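Local coordinates for melanin biosynthesis protein TyrA, putative (Shewanella oneidensis, PDB 2IIZ) that binds heme b and probably acts as a peroxidase of the dye-decolorizing (DyP) type, at residues Met7-Leu12 and Tyr47-Thr52; Asn61-Ile66 and Asp102-Leu107; Gly13-Gly18 and Glu164-Gly169. One frame throughout, in Å; residues are numbered along the deposited sequence.

In the fold
The three contacts lie on the same side of the chain's centre, 12 to 14 Å apart between centres. Residues 7-18 form one continuous loop ahead of strand 21-29: its first half rests on helix 34-54 in interaction 1, its second half on the end of helix 160-166 in interaction 3. Interaction 2 pairs strands 61-67 and 103-109 of the large antiparallel sheet. Along the chain, interaction 1 closes before interaction 2 opens, and interaction 3 encloses interaction 2. This loop thus ties the N-terminal family region to the C-terminal one, which holds the heme, and Q11 hydrogen-bonds V64 of the sheet.

Interaction 1. Residues Met7-Leu12 and Tyr47-Thr52; sequences MPREQL and YIYELT
L12 sits over one face of the Y49 ring, where the loop ahead of strand 21-29 packs against helix 34-54 at the protein surface, in the N-terminal ferredoxin-like part of the DyP fold. Its CD1 lies 4.2 Å from the centroid of the Y49 ring and 18° off the ring normal, a CH-pi contact displaced toward the rim. CG of L12 approaches CE2 of Y49 to 3.7 Å. The tyrosine suits this place because it is long: with CG anti to the backbone N (chi1 -171°), the ring leaves the helix and carries its hydroxyl out to the loop. L12 reaches the helix a second time, CD1 standing 3.6 Å from OG1 of T52 and also touching CB and CG2. Leucine fits because one methyl of its branched, apolar end serves both the ring face and T52. With only an alanine here, that face of the Y49 ring would probably lose its methyl cover and a gap would open beside T52.

R9 uses its aliphatic part here, CD being 3.9 Å from OH of Y49, and the two side chains cross at about a right angle. Any cation-pi attraction is weak at best; the charge is paired with D305 through NE. Water links the polar ends: one molecule accepts from NH1 of R9 at 3.2 Å and also bonds OH of Y49, at 2.9 Å.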
HETATM    1  N   MSE A   7     -19.473   1.667  32.901  1.00 57.22           N
HETATM    2  CA  MSE A   7     -19.778   2.846  32.055  1.00 55.84           C
HETATM    3  C   MSE A   7     -18.747   3.191  30.950  1.00 51.98           C
HETATM    4  O   MSE A   7     -19.135   3.686  29.896  1.00 51.38           O
HETATM    5  CB  MSE A   7     -20.037   4.086  32.945  1.00 57.14           C
HETATM    6  CG  MSE A   7     -20.692   5.316  32.238  1.00 63.05           C
HETATM    7 SE   MSE A   7     -22.684   5.290  32.000  0.70 78.43          SE
HETATM    8  CE  MSE A   7     -23.017   7.132  31.223  1.00 68.63           C
ATOM      9  N   PRO A   8     -17.440   2.944  31.170  1.00 47.19           N
ATOM     10  CA  PRO A   8     -16.570   3.368  30.089  1.00 44.93           C
ATOM     11  C   PRO A   8     -16.660   2.385  28.933  1.00 43.84           C
ATOM     12  O   PRO A   8     -16.851   1.183  29.151  1.00 43.88           O
ATOM     13  CB  PRO A   8     -15.169   3.341  30.714  1.00 44.27           C
ATOM     14  CG  PRO A   8     -15.360   3.031  32.150  1.00 45.34           C
ATOM     15  CD  PRO A   8     -16.668   2.337  32.260  1.00 46.64           C
ATOM     16  N   ARG A   9     -16.530   2.902  27.719  1.00 40.81           N
ATOM     17  CA  ARG A   9     -16.589   2.077  26.534  1.00 40.11           C
ATOM     18  C   ARG A   9     -15.227   2.038  25.877  1.00 39.27           C
ATOM     19  O   ARG A   9     -14.700   3.079  25.466  1.00 36.20           O
ATOM     20  CB  ARG A   9     -17.607   2.633  25.548  1.00 39.01           C
ATOM     21  CG  ARG A   9     -19.024   2.592  26.053  1.00 37.43           C
ATOM     22  CD  ARG A   9     -19.943   3.342  25.100  1.00 34.62           C
ATOM     23  NE  ARG A   9     -19.778   4.783  25.225  1.00 30.12           N
ATOM     24  CZ  ARG A   9     -20.300   5.684  24.402  1.00 34.56           C
ATOM     25  NH1 ARG A   9     -21.037   5.320  23.356  1.00 35.01           N
ATOM     26  NH2 ARG A   9     -20.076   6.971  24.632  1.00 36.53           N
ATOM     27  N   GLU A  10     -14.661   0.837  25.781  1.00 39.80           N
ATOM     28  CA  GLU A  10     -13.391   0.673  25.104  1.00 41.30           C
ATOM     29  C   GLU A  10     -13.570   0.966  23.618  1.00 41.73           C
ATOM     30  O   GLU A  10     -14.642   0.716  23.049  1.00 42.69           O
ATOM     31  CB  GLU A  10     -12.831  -0.737  25.298  1.00 43.08           C
ATOM     32  CG  GLU A  10     -13.457  -1.848  24.414  1.00 41.20           C
ATOM     33  CD  GLU A  10     -14.577  -2.565  25.127  1.00 39.70           C
ATOM     34  OE1 GLU A  10     -15.244  -1.915  25.955  1.00 32.71           O
ATOM     35  OE2 GLU A  10     -14.782  -3.770  24.863  1.00 35.64           O
ATOM     36  N   GLN A  11     -12.521   1.498  22.999  1.00 40.26           N
ATOM     37  CA  GLN A  11     -12.504   1.658  21.555  1.00 38.59           C
ATOM     38  C   GLN A  11     -12.467   0.290  20.923  1.00 39.56           C
ATOM     39  O   GLN A  11     -11.784  -0.618  21.406  1.00 39.48           O
ATOM     40  CB  GLN A  11     -11.304   2.483  21.113  1.00 37.12           C
ATOM     41  CG  GLN A  11     -11.402   3.918  21.567  1.00 36.69           C
ATOM     42  CD  GLN A  11     -10.286   4.762  21.045  1.00 30.25           C
ATOM     43  OE1 GLN A  11     -10.168   4.965  19.846  1.00 27.26           O
ATOM     44  NE2 GLN A  11      -9.458   5.264  21.943  1.00 25.80           N
ATOM     45  N   LEU A  12     -13.205   0.144  19.830  1.00 41.07           N
ATOM     46  CA  LEU A  12     -13.524  -1.175  19.306  1.00 39.86           C
ATOM     47  C   LEU A  12     -12.355  -1.830  18.594  1.00 40.49           C
ATOM     48  O   LEU A  12     -12.325  -3.051  18.462  1.00 43.53           O
ATOM     49  CB  LEU A  12     -14.725  -1.086  18.366  1.00 39.04           C
ATOM     50  CG  LEU A  12     -16.019  -0.553  18.977  1.00 38.65           C
ATOM     51  CD1 LEU A  12     -17.133  -0.547  17.948  1.00 39.10           C
ATOM     52  CD2 LEU A  12     -16.422  -1.403  20.182  1.00 31.90           C
ATOM     53  N   TYR A  47     -15.908   9.216  15.569  1.00 29.88           N
ATOM     54  CA  TYR A  47     -16.091   8.891  14.161  1.00 29.69           C
ATOM     55  C   TYR A  47     -15.623   7.469  13.910  1.00 30.10           C
ATOM     56  O   TYR A  47     -16.356   6.672  13.338  1.00 30.02           O
ATOM     57  CB  TYR A  47     -15.303   9.916  13.341  1.00 30.75           C
ATOM     58  CG  TYR A  47     -15.198   9.728  11.848  1.00 31.37           C
ATOM     59  CD1 TYR A  47     -16.321   9.695  11.030  1.00 30.83           C
ATOM     60  CD2 TYR A  47     -13.940   9.607  11.246  1.00 33.93           C
ATOM     61  CE1 TYR A  47     -16.184   9.527   9.638  1.00 33.15           C
ATOM     62  CE2 TYR A  47     -13.795   9.441   9.882  1.00 33.58           C
ATOM     63  CZ  TYR A  47     -14.904   9.400   9.077  1.00 37.29           C
ATOM     64  OH  TYR A  47     -14.701   9.232   7.717  1.00 40.89           O
ATOM     65  N   ILE A  48     -14.407   7.164  14.359  1.00 28.66           N
ATOM     66  CA  ILE A  48     -13.836   5.823  14.241  1.00 31.26           C
ATOM     67  C   ILE A  48     -14.724   4.722  14.831  1.00 32.26           C
ATOM     68  O   ILE A  48     -14.803   3.605  14.298  1.00 31.20           O
ATOM     69  CB  ILE A  48     -12.430   5.759  14.896  1.00 30.31           C
ATOM     70  CG1 ILE A  48     -11.432   6.520  14.031  1.00 25.82           C
ATOM     71  CG2 ILE A  48     -11.951   4.306  15.040  1.00 31.33           C
ATOM     72  CD1 ILE A  48     -10.030   6.665  14.635  1.00 30.18           C
ATOM     73  N   TYR A  49     -15.383   5.044  15.934  1.00 34.49           N
ATOM     74  CA  TYR A  49     -16.320   4.124  16.592  1.00 34.97           C
ATOM     75  C   TYR A  49     -17.538   3.936  15.717  1.00 33.77           C
ATOM     76  O   TYR A  49     -17.891   2.826  15.350  1.00 35.23           O
ATOM     77  CB  TYR A  49     -16.715   4.727  17.939  1.00 35.61           C
ATOM     78  CG  TYR A  49     -17.499   3.873  18.893  1.00 37.27           C
ATOM     79  CD1 TYR A  49     -18.888   3.837  18.855  1.00 38.65           C
ATOM     80  CD2 TYR A  49     -16.847   3.111  19.863  1.00 41.22           C
ATOM     81  CE1 TYR A  49     -19.616   3.047  19.762  1.00 39.42           C
ATOM     82  CE2 TYR A  49     -17.560   2.321  20.773  1.00 44.77           C
ATOM     83  CZ  TYR A  49     -18.938   2.294  20.716  1.00 39.96           C
ATOM     84  OH  TYR A  49     -19.619   1.506  21.618  1.00 46.05           O
ATOM     85  N   GLU A  50     -18.173   5.047  15.382  1.00 33.39           N
ATOM     86  CA  GLU A  50     -19.355   5.065  14.523  1.00 31.86           C
ATOM     87  C   GLU A  50     -19.171   4.298  13.194  1.00 32.30           C
ATOM     88  O   GLU A  50     -20.136   3.733  12.656  1.00 31.12           O
ATOM     89  CB  GLU A  50     -19.750   6.529  14.252  1.00 31.74           C
ATOM     90  CG  GLU A  50     -20.286   7.241  15.524  1.00 32.99           C
ATOM     91  CD  GLU A  50     -20.553   8.743  15.354  1.00 38.64           C
ATOM     92  OE1 GLU A  50     -20.011   9.384  14.420  1.00 42.47           O
ATOM     93  OE2 GLU A  50     -21.323   9.289  16.178  1.00 33.37           O
ATOM     94  N   LEU A  51     -17.937   4.288  12.680  1.00 31.01           N
ATOM     95  CA  LEU A  51     -17.608   3.656  11.389  1.00 32.64           C
ATOM     96  C   LEU A  51     -17.629   2.128  11.423  1.00 31.37           C
ATOM     97  O   LEU A  51     -17.735   1.473  10.362  1.00 29.14           O
ATOM     98  CB  LEU A  51     -16.222   4.115  10.914  1.00 33.41           C
ATOM     99  CG  LEU A  51     -16.108   5.553  10.420  1.00 33.90           C
ATOM    100  CD1 LEU A  51     -14.670   5.896  10.182  1.00 34.88           C
ATOM    101  CD2 LEU A  51     -16.878   5.720   9.155  1.00 35.02           C
ATOM    102  N   THR A  52     -17.522   1.578  12.631  1.00 29.60           N
ATOM    103  CA  THR A  52     -17.682   0.152  12.846  1.00 31.62           C
ATOM    104  C   THR A  52     -19.060  -0.309  12.341  1.00 30.39           C
ATOM    105  O   THR A  52     -19.173  -1.272  11.574  1.00 29.60           O
ATOM    106  CB  THR A  52     -17.425  -0.205  14.332  1.00 34.30           C
ATOM    107  OG1 THR A  52     -16.016  -0.036  14.607  1.00 38.55           O
ATOM    108  CG2 THR A  52     -17.773  -1.666  14.614  1.00 39.73           C
TER
HETATM  109  O   HOH W   1     -22.198   2.532  22.395  1.00 32.84           O
HETATM  110  O   HOH W   2     -17.739  -0.430  23.055  1.00 52.21           O

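Interaction 2. Residues Asn61-Ile66 and Asp102-Leu107; sequences NGFVAI and DLFVHL
F63 and H106 face each other as a hydrogen-bonded pair of two adjacent antiparallel strands in the N-terminal ferredoxin-like part of the DyP-type fold. Their backbones exchange two bonds: N of F63 to O of H106 and N of H106 to O of F63, both 2.8 Å. A65 and F104 likewise exchange two bonds, N of A65 giving a nearly straight one (171°) to O of F104. V64 with V105 between them, and G62 with L107 and I66 with L103 beyond them, are non-hydrogen-bonded pairs; CA of V64 makes a CA-H...O contact with O of F104. Glycine fits at G62, where a side chain would crowd O of H106 and CD2 of L107.

The aromatic contacts gather on the face that carries F63, A65, F104 and H106. CG of F63 takes the place between its own N and carbonyl carbon (chi1 69°), which lays the ring across toward the neighbouring strand. There CB of H106 stands over the middle of the phenyl ring, 3.5 Å from its centroid, in a CH-pi contact. The imidazole is almost parallel to the phenyl, at 4°, but so displaced that the rings barely overlap. F104 completes the cluster obliquely, its CE2 4.1 Å from CE1 of F63 and the two ring planes nearly perpendicular. The small A65 packs against F299 and A301 of strand 291-301.

Apolar branched chains occupy the other face: I66 and L103 run side by side with CG1 of the first 3.7 Å from CD2 of the second, and V64 meets V105 more loosely.

Helix 34-54 packs on that aliphatic face through V44 and I48 against V64 and I41 against L103, while the sheet continues into strand 21-29 beside 103-109 and strand 291-301 beside 61-67.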
ATOM      1  N   ASN A  61     -12.776  -1.267  11.822  1.00 32.42           N
ATOM      2  CA  ASN A  61     -12.555  -0.900  13.216  1.00 31.74           C
ATOM      3  C   ASN A  61     -11.225  -0.200  13.362  1.00 31.06           C
ATOM      4  O   ASN A  61     -10.404  -0.240  12.445  1.00 28.10           O
ATOM      5  CB  ASN A  61     -12.579  -2.119  14.111  1.00 30.20           C
ATOM      6  CG  ASN A  61     -11.435  -3.027  13.840  1.00 34.46           C
ATOM      7  OD1 ASN A  61     -10.307  -2.800  14.317  1.00 34.20           O
ATOM      8  ND2 ASN A  61     -11.697  -4.074  13.060  1.00 34.78           N
ATOM      9  N   GLY A  62     -11.034   0.436  14.521  1.00 27.59           N
ATOM     10  CA  GLY A  62      -9.968   1.399  14.697  1.00 29.24           C
ATOM     11  C   GLY A  62      -9.843   1.959  16.108  1.00 30.39           C
ATOM     12  O   GLY A  62     -10.728   1.790  16.947  1.00 27.02           O
ATOM     13  N   PHE A  63      -8.723   2.624  16.359  1.00 30.34           N
ATOM     14  CA  PHE A  63      -8.552   3.353  17.584  1.00 31.19           C
ATOM     15  C   PHE A  63      -7.595   4.519  17.426  1.00 31.68           C
ATOM     16  O   PHE A  63      -6.767   4.522  16.525  1.00 34.36           O
ATOM     17  CB  PHE A  63      -8.175   2.418  18.762  1.00 32.18           C
ATOM     18  CG  PHE A  63      -6.805   1.812  18.689  1.00 31.03           C
ATOM     19  CD1 PHE A  63      -5.668   2.563  18.952  1.00 37.27           C
ATOM     20  CD2 PHE A  63      -6.649   0.477  18.384  1.00 33.65           C
ATOM     21  CE1 PHE A  63      -4.387   1.982  18.892  1.00 30.04           C
ATOM     22  CE2 PHE A  63      -5.387  -0.092  18.325  1.00 35.60           C
ATOM     23  CZ  PHE A  63      -4.260   0.671  18.581  1.00 33.79           C
ATOM     24  N   VAL A  64      -7.748   5.505  18.311  1.00 32.19           N
ATOM     25  CA  VAL A  64      -6.784   6.582  18.533  1.00 33.89           C
ATOM     26  C   VAL A  64      -6.122   6.412  19.897  1.00 33.87           C
ATOM     27  O   VAL A  64      -6.816   6.292  20.918  1.00 32.91           O
ATOM     28  CB  VAL A  64      -7.439   7.971  18.561  1.00 35.10           C
ATOM     29  CG1 VAL A  64      -6.369   9.071  18.454  1.00 34.91           C
ATOM     30  CG2 VAL A  64      -8.432   8.111  17.428  1.00 44.64           C
ATOM     31  N   ALA A  65      -4.787   6.412  19.890  1.00 33.93           N
ATOM     32  CA  ALA A  65      -3.962   6.338  21.093  1.00 32.85           C
ATOM     33  C   ALA A  65      -2.996   7.500  21.129  1.00 32.89           C
ATOM     34  O   ALA A  65      -2.716   8.121  20.101  1.00 32.94           O
ATOM     35  CB  ALA A  65      -3.198   5.053  21.133  1.00 32.75           C
ATOM     36  N   ILE A  66      -2.492   7.763  22.331  1.00 31.97           N
ATOM     37  CA  ILE A  66      -1.802   9.003  22.684  1.00 33.41           C
ATOM     38  C   ILE A  66      -0.413   8.714  23.277  1.00 32.47           C
ATOM     39  O   ILE A  66      -0.287   7.890  24.173  1.00 31.89           O
ATOM     40  CB  ILE A  66      -2.666   9.764  23.712  1.00 34.10           C
ATOM     41  CG1 ILE A  66      -3.941  10.263  23.025  1.00 36.73           C
ATOM     42  CG2 ILE A  66      -1.918  10.928  24.337  1.00 33.58           C
ATOM     43  CD1 ILE A  66      -5.079  10.345  23.951  1.00 40.70           C
ATOM     44  N   ASP A 102       3.423  11.687  19.235  1.00 33.20           N
ATOM     45  CA  ASP A 102       2.354  12.282  20.052  1.00 33.21           C
ATOM     46  C   ASP A 102       1.014  11.551  19.931  1.00 33.29           C
ATOM     47  O   ASP A 102       0.315  11.338  20.930  1.00 33.56           O
ATOM     48  CB  ASP A 102       2.147  13.761  19.686  1.00 32.29           C
ATOM     49  CG  ASP A 102       3.312  14.645  20.100  1.00 32.61           C
ATOM     50  OD1 ASP A 102       4.245  14.163  20.777  1.00 32.83           O
ATOM     51  OD2 ASP A 102       3.293  15.832  19.739  1.00 30.06           O
ATOM     52  N   LEU A 103       0.662  11.179  18.707  1.00 33.99           N
ATOM     53  CA  LEU A 103      -0.601  10.505  18.441  1.00 34.55           C
ATOM     54  C   LEU A 103      -0.450   9.393  17.422  1.00 33.49           C
ATOM     55  O   LEU A 103       0.315   9.507  16.453  1.00 32.12           O
ATOM     56  CB  LEU A 103      -1.631  11.492  17.912  1.00 34.94           C
ATOM     57  CG  LEU A 103      -2.070  12.624  18.828  1.00 34.90           C
ATOM     58  CD1 LEU A 103      -2.935  13.567  18.013  1.00 35.32           C
ATOM     59  CD2 LEU A 103      -2.840  12.102  20.036  1.00 35.17           C
ATOM     60  N   PHE A 104      -1.207   8.328  17.664  1.00 33.26           N
ATOM     61  CA  PHE A 104      -1.255   7.163  16.806  1.00 31.12           C
ATOM     62  C   PHE A 104      -2.723   6.897  16.470  1.00 32.20           C
ATOM     63  O   PHE A 104      -3.581   6.819  17.368  1.00 31.33           O
ATOM     64  CB  PHE A 104      -0.618   5.980  17.534  1.00 31.39           C
ATOM     65  CG  PHE A 104      -0.676   4.662  16.785  1.00 27.96           C
ATOM     66  CD1 PHE A 104      -0.535   4.598  15.405  1.00 35.09           C
ATOM     67  CD2 PHE A 104      -0.857   3.478  17.481  1.00 24.23           C
ATOM     68  CE1 PHE A 104      -0.585   3.385  14.742  1.00 27.74           C
ATOM     69  CE2 PHE A 104      -0.907   2.274  16.827  1.00 29.58           C
ATOM     70  CZ  PHE A 104      -0.769   2.228  15.445  1.00 27.87           C
ATOM     71  N   VAL A 105      -2.989   6.771  15.169  1.00 31.29           N
ATOM     72  CA  VAL A 105      -4.288   6.395  14.666  1.00 31.80           C
ATOM     73  C   VAL A 105      -4.134   5.056  13.959  1.00 34.57           C
ATOM     74  O   VAL A 105      -3.443   4.936  12.922  1.00 33.33           O
ATOM     75  CB  VAL A 105      -4.858   7.450  13.685  1.00 30.17           C
ATOM     76  CG1 VAL A 105      -6.164   6.987  13.095  1.00 32.26           C
ATOM     77  CG2 VAL A 105      -5.068   8.776  14.384  1.00 34.38           C
ATOM     78  N   HIS A 106      -4.794   4.058  14.534  1.00 35.05           N
ATOM     79  CA  HIS A 106      -4.744   2.683  14.077  1.00 34.99           C
ATOM     80  C   HIS A 106      -6.050   2.343  13.417  1.00 34.50           C
ATOM     81  O   HIS A 106      -7.088   2.312  14.086  1.00 32.13           O
ATOM     82  CB  HIS A 106      -4.571   1.806  15.290  1.00 36.45           C
ATOM     83  CG  HIS A 106      -4.549   0.347  14.997  1.00 36.52           C
ATOM     84  ND1 HIS A 106      -3.375  -0.364  14.866  1.00 41.01           N
ATOM     85  CD2 HIS A 106      -5.549  -0.541  14.828  1.00 32.86           C
ATOM     86  CE1 HIS A 106      -3.654  -1.629  14.624  1.00 31.13           C
ATOM     87  NE2 HIS A 106      -4.965  -1.765  14.594  1.00 38.92           N
ATOM     88  N   LEU A 107      -6.000   2.085  12.110  1.00 34.62           N
ATOM     89  CA  LEU A 107      -7.217   1.847  11.329  1.00 35.13           C
ATOM     90  C   LEU A 107      -7.206   0.502  10.639  1.00 35.30           C
ATOM     91  O   LEU A 107      -6.181   0.084  10.087  1.00 36.03           O
ATOM     92  CB  LEU A 107      -7.414   2.940  10.273  1.00 33.39           C
ATOM     93  CG  LEU A 107      -7.332   4.377  10.773  1.00 36.29           C
ATOM     94  CD1 LEU A 107      -7.472   5.360   9.608  1.00 34.57           C
ATOM     95  CD2 LEU A 107      -8.377   4.656  11.843  1.00 32.95           C
TER

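Interaction 3. Residues Gly13-Gly18 and Glu164-Gly169; sequences GVCAEG and EVALVG
C15 points its sulfur at the methyl group of A166, and this is the closest approach between the two segments: SG to CB is 3.7 Å. The thiol lies anti to its own carbonyl carbon (chi1 -64°), a torsion that sends SG away from the loop toward the helix end. CB of A166 points back toward the loop, so the two short side chains point at each other from opposite sides, their ends somewhat offset. Alanine suits the helix position, because SG of C15 already rests against its CB and a longer side chain would press into the sulfur; the backbones stay apart, CA of C15 7.0 Å from CA of A166.

L167 meets the same sulfur from its CG, at 4.3 Å. Its CB sets off across the contact rather than at it, and the branched end then turns in toward the loop. V14, the neighbour of C15, offers CG1 to both partners: CB of A166 and CD2 of L167 each lie 4.4 Å from it. The contacts made by L167 and V14 are thus loose van der Waals ones, and apolar.

The helix is 160-166 of the C-terminal half of the DyP fold, and L167 is the first residue to leave helical geometry, so the loop packs where that helix gives way to an extended chain. Polar bonds hold the backbones round this apolar patch: O of C15 accepts from R162 of the same helix, O of V14 from Q244, and O of A166 from S179. T261 of strand 254-262 touches the side chains of both V14 and A166.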
ATOM      1  N   GLY A  13     -11.393  -1.036  18.139  1.00 38.91           N
ATOM      2  CA  GLY A  13     -10.283  -1.582  17.343  1.00 37.15           C
ATOM      3  C   GLY A  13      -9.187  -2.204  18.190  1.00 34.84           C
ATOM      4  O   GLY A  13      -8.274  -2.807  17.666  1.00 30.89           O
ATOM      5  N   VAL A  14      -9.273  -2.058  19.510  1.00 34.70           N
ATOM      6  CA  VAL A  14      -8.192  -2.508  20.384  1.00 33.29           C
ATOM      7  C   VAL A  14      -8.152  -4.007  20.440  1.00 32.22           C
ATOM      8  O   VAL A  14      -7.070  -4.607  20.334  1.00 34.48           O
ATOM      9  CB  VAL A  14      -8.347  -2.008  21.822  1.00 33.99           C
ATOM     10  CG1 VAL A  14      -7.208  -2.557  22.686  1.00 35.24           C
ATOM     11  CG2 VAL A  14      -8.325  -0.474  21.864  1.00 37.29           C
ATOM     12  N   CYS A  15      -9.334  -4.601  20.622  1.00 31.60           N
ATOM     13  CA  CYS A  15      -9.497  -6.047  20.727  1.00 30.78           C
ATOM     14  C   CYS A  15     -10.054  -6.690  19.449  1.00 30.83           C
ATOM     15  O   CYS A  15     -10.367  -7.879  19.441  1.00 29.92           O
ATOM     16  CB  CYS A  15     -10.428  -6.385  21.877  1.00 29.68           C
ATOM     17  SG  CYS A  15      -9.842  -5.926  23.504  1.00 33.80           S
ATOM     18  N   ALA A  16     -10.178  -5.927  18.373  1.00 30.03           N
ATOM     19  CA  ALA A  16     -10.847  -6.448  17.183  1.00 31.47           C
ATOM     20  C   ALA A  16     -10.175  -7.712  16.690  1.00 29.77           C
ATOM     21  O   ALA A  16      -8.957  -7.869  16.816  1.00 32.20           O
ATOM     22  CB  ALA A  16     -10.866  -5.403  16.074  1.00 33.80           C
ATOM     23  N   GLU A  17     -10.975  -8.610  16.129  1.00 29.29           N
ATOM     24  CA  GLU A  17     -10.443  -9.750  15.387  1.00 31.14           C
ATOM     25  C   GLU A  17      -9.680  -9.242  14.158  1.00 30.61           C
ATOM     26  O   GLU A  17      -9.807  -8.074  13.756  1.00 27.95           O
ATOM     27  CB  GLU A  17     -11.566 -10.699  14.951  1.00 32.46           C
ATOM     28  CG  GLU A  17     -12.295 -11.412  16.090  1.00 32.50           C
ATOM     29  CD  GLU A  17     -11.384 -12.326  16.905  1.00 43.28           C
ATOM     30  OE1 GLU A  17     -10.365 -12.797  16.341  1.00 45.56           O
ATOM     31  OE2 GLU A  17     -11.685 -12.571  18.109  1.00 42.86           O
ATOM     32  N   GLY A  18      -8.880 -10.120  13.568  1.00 33.14           N
ATOM     33  CA  GLY A  18      -7.992  -9.746  12.435  1.00 32.51           C
ATOM     34  C   GLY A  18      -8.719  -9.220  11.214  1.00 33.81           C
ATOM     35  O   GLY A  18      -9.921  -9.465  11.078  1.00 31.85           O
ATOM     36  N   GLU A 164     -10.096  -9.219  28.882  1.00 33.79           N
ATOM     37  CA  GLU A 164      -9.421  -9.466  30.165  1.00 34.36           C
ATOM     38  C   GLU A 164      -7.927  -9.088  30.106  1.00 34.54           C
ATOM     39  O   GLU A 164      -7.388  -8.470  31.030  1.00 33.43           O
ATOM     40  CB  GLU A 164      -9.576 -10.951  30.527  1.00 33.67           C
ATOM     41  CG  GLU A 164      -9.221 -11.322  31.965  1.00 41.39           C
ATOM     42  CD  GLU A 164     -10.373 -11.169  32.930  1.00 46.41           C
ATOM     43  OE1 GLU A 164     -11.516 -10.920  32.478  1.00 47.03           O
ATOM     44  OE2 GLU A 164     -10.125 -11.300  34.151  1.00 51.46           O
ATOM     45  N   VAL A 165      -7.269  -9.462  29.013  1.00 34.82           N
ATOM     46  CA  VAL A 165      -5.827  -9.216  28.847  1.00 34.29           C
ATOM     47  C   VAL A 165      -5.555  -7.772  28.449  1.00 32.29           C
ATOM     48  O   VAL A 165      -4.653  -7.148  28.983  1.00 34.47           O
ATOM     49  CB  VAL A 165      -5.203 -10.159  27.791  1.00 34.24           C
ATOM     50  CG1 VAL A 165      -3.749  -9.767  27.471  1.00 39.14           C
ATOM     51  CG2 VAL A 165      -5.248 -11.586  28.277  1.00 33.32           C
ATOM     52  N   ALA A 166      -6.339  -7.253  27.514  1.00 30.12           N
ATOM     53  CA  ALA A 166      -6.031  -5.979  26.864  1.00 30.56           C
ATOM     54  C   ALA A 166      -6.435  -4.728  27.633  1.00 30.64           C
ATOM     55  O   ALA A 166      -5.713  -3.733  27.592  1.00 28.40           O
ATOM     56  CB  ALA A 166      -6.655  -5.934  25.465  1.00 31.45           C
ATOM     57  N   LEU A 167      -7.577  -4.781  28.319  1.00 31.31           N
ATOM     58  CA  LEU A 167      -8.220  -3.582  28.856  1.00 33.16           C
ATOM     59  C   LEU A 167      -7.981  -3.348  30.350  1.00 33.32           C
ATOM     60  O   LEU A 167      -8.076  -4.271  31.167  1.00 34.86           O
ATOM     61  CB  LEU A 167      -9.737  -3.636  28.613  1.00 33.09           C
ATOM     62  CG  LEU A 167     -10.206  -3.731  27.159  1.00 34.01           C
ATOM     63  CD1 LEU A 167     -11.734  -3.791  27.078  1.00 32.41           C
ATOM     64  CD2 LEU A 167      -9.690  -2.578  26.320  1.00 31.05           C
ATOM     65  N   VAL A 168      -7.683  -2.098  30.698  1.00 33.20           N
ATOM     66  CA  VAL A 168      -7.584  -1.693  32.103  1.00 31.85           C
ATOM     67  C   VAL A 168      -8.958  -1.878  32.731  1.00 32.92           C
ATOM     68  O   VAL A 168      -9.991  -1.675  32.058  1.00 31.21           O
ATOM     69  CB  VAL A 168      -7.171  -0.215  32.256  1.00 31.97           C
ATOM     70  CG2 VAL A 168      -5.840   0.074  31.553  1.00 30.49           C
ATOM     71  N   GLY A 169      -8.957  -2.268  34.010  1.00 32.79           N
ATOM     72  CA  GLY A 169     -10.178  -2.487  34.784  1.00 32.28           C
ATOM     73  C   GLY A 169     -10.211  -1.612  36.030  1.00 33.80           C
ATOM     74  O   GLY A 169      -9.699  -0.490  36.030  1.00 34.61           O
TER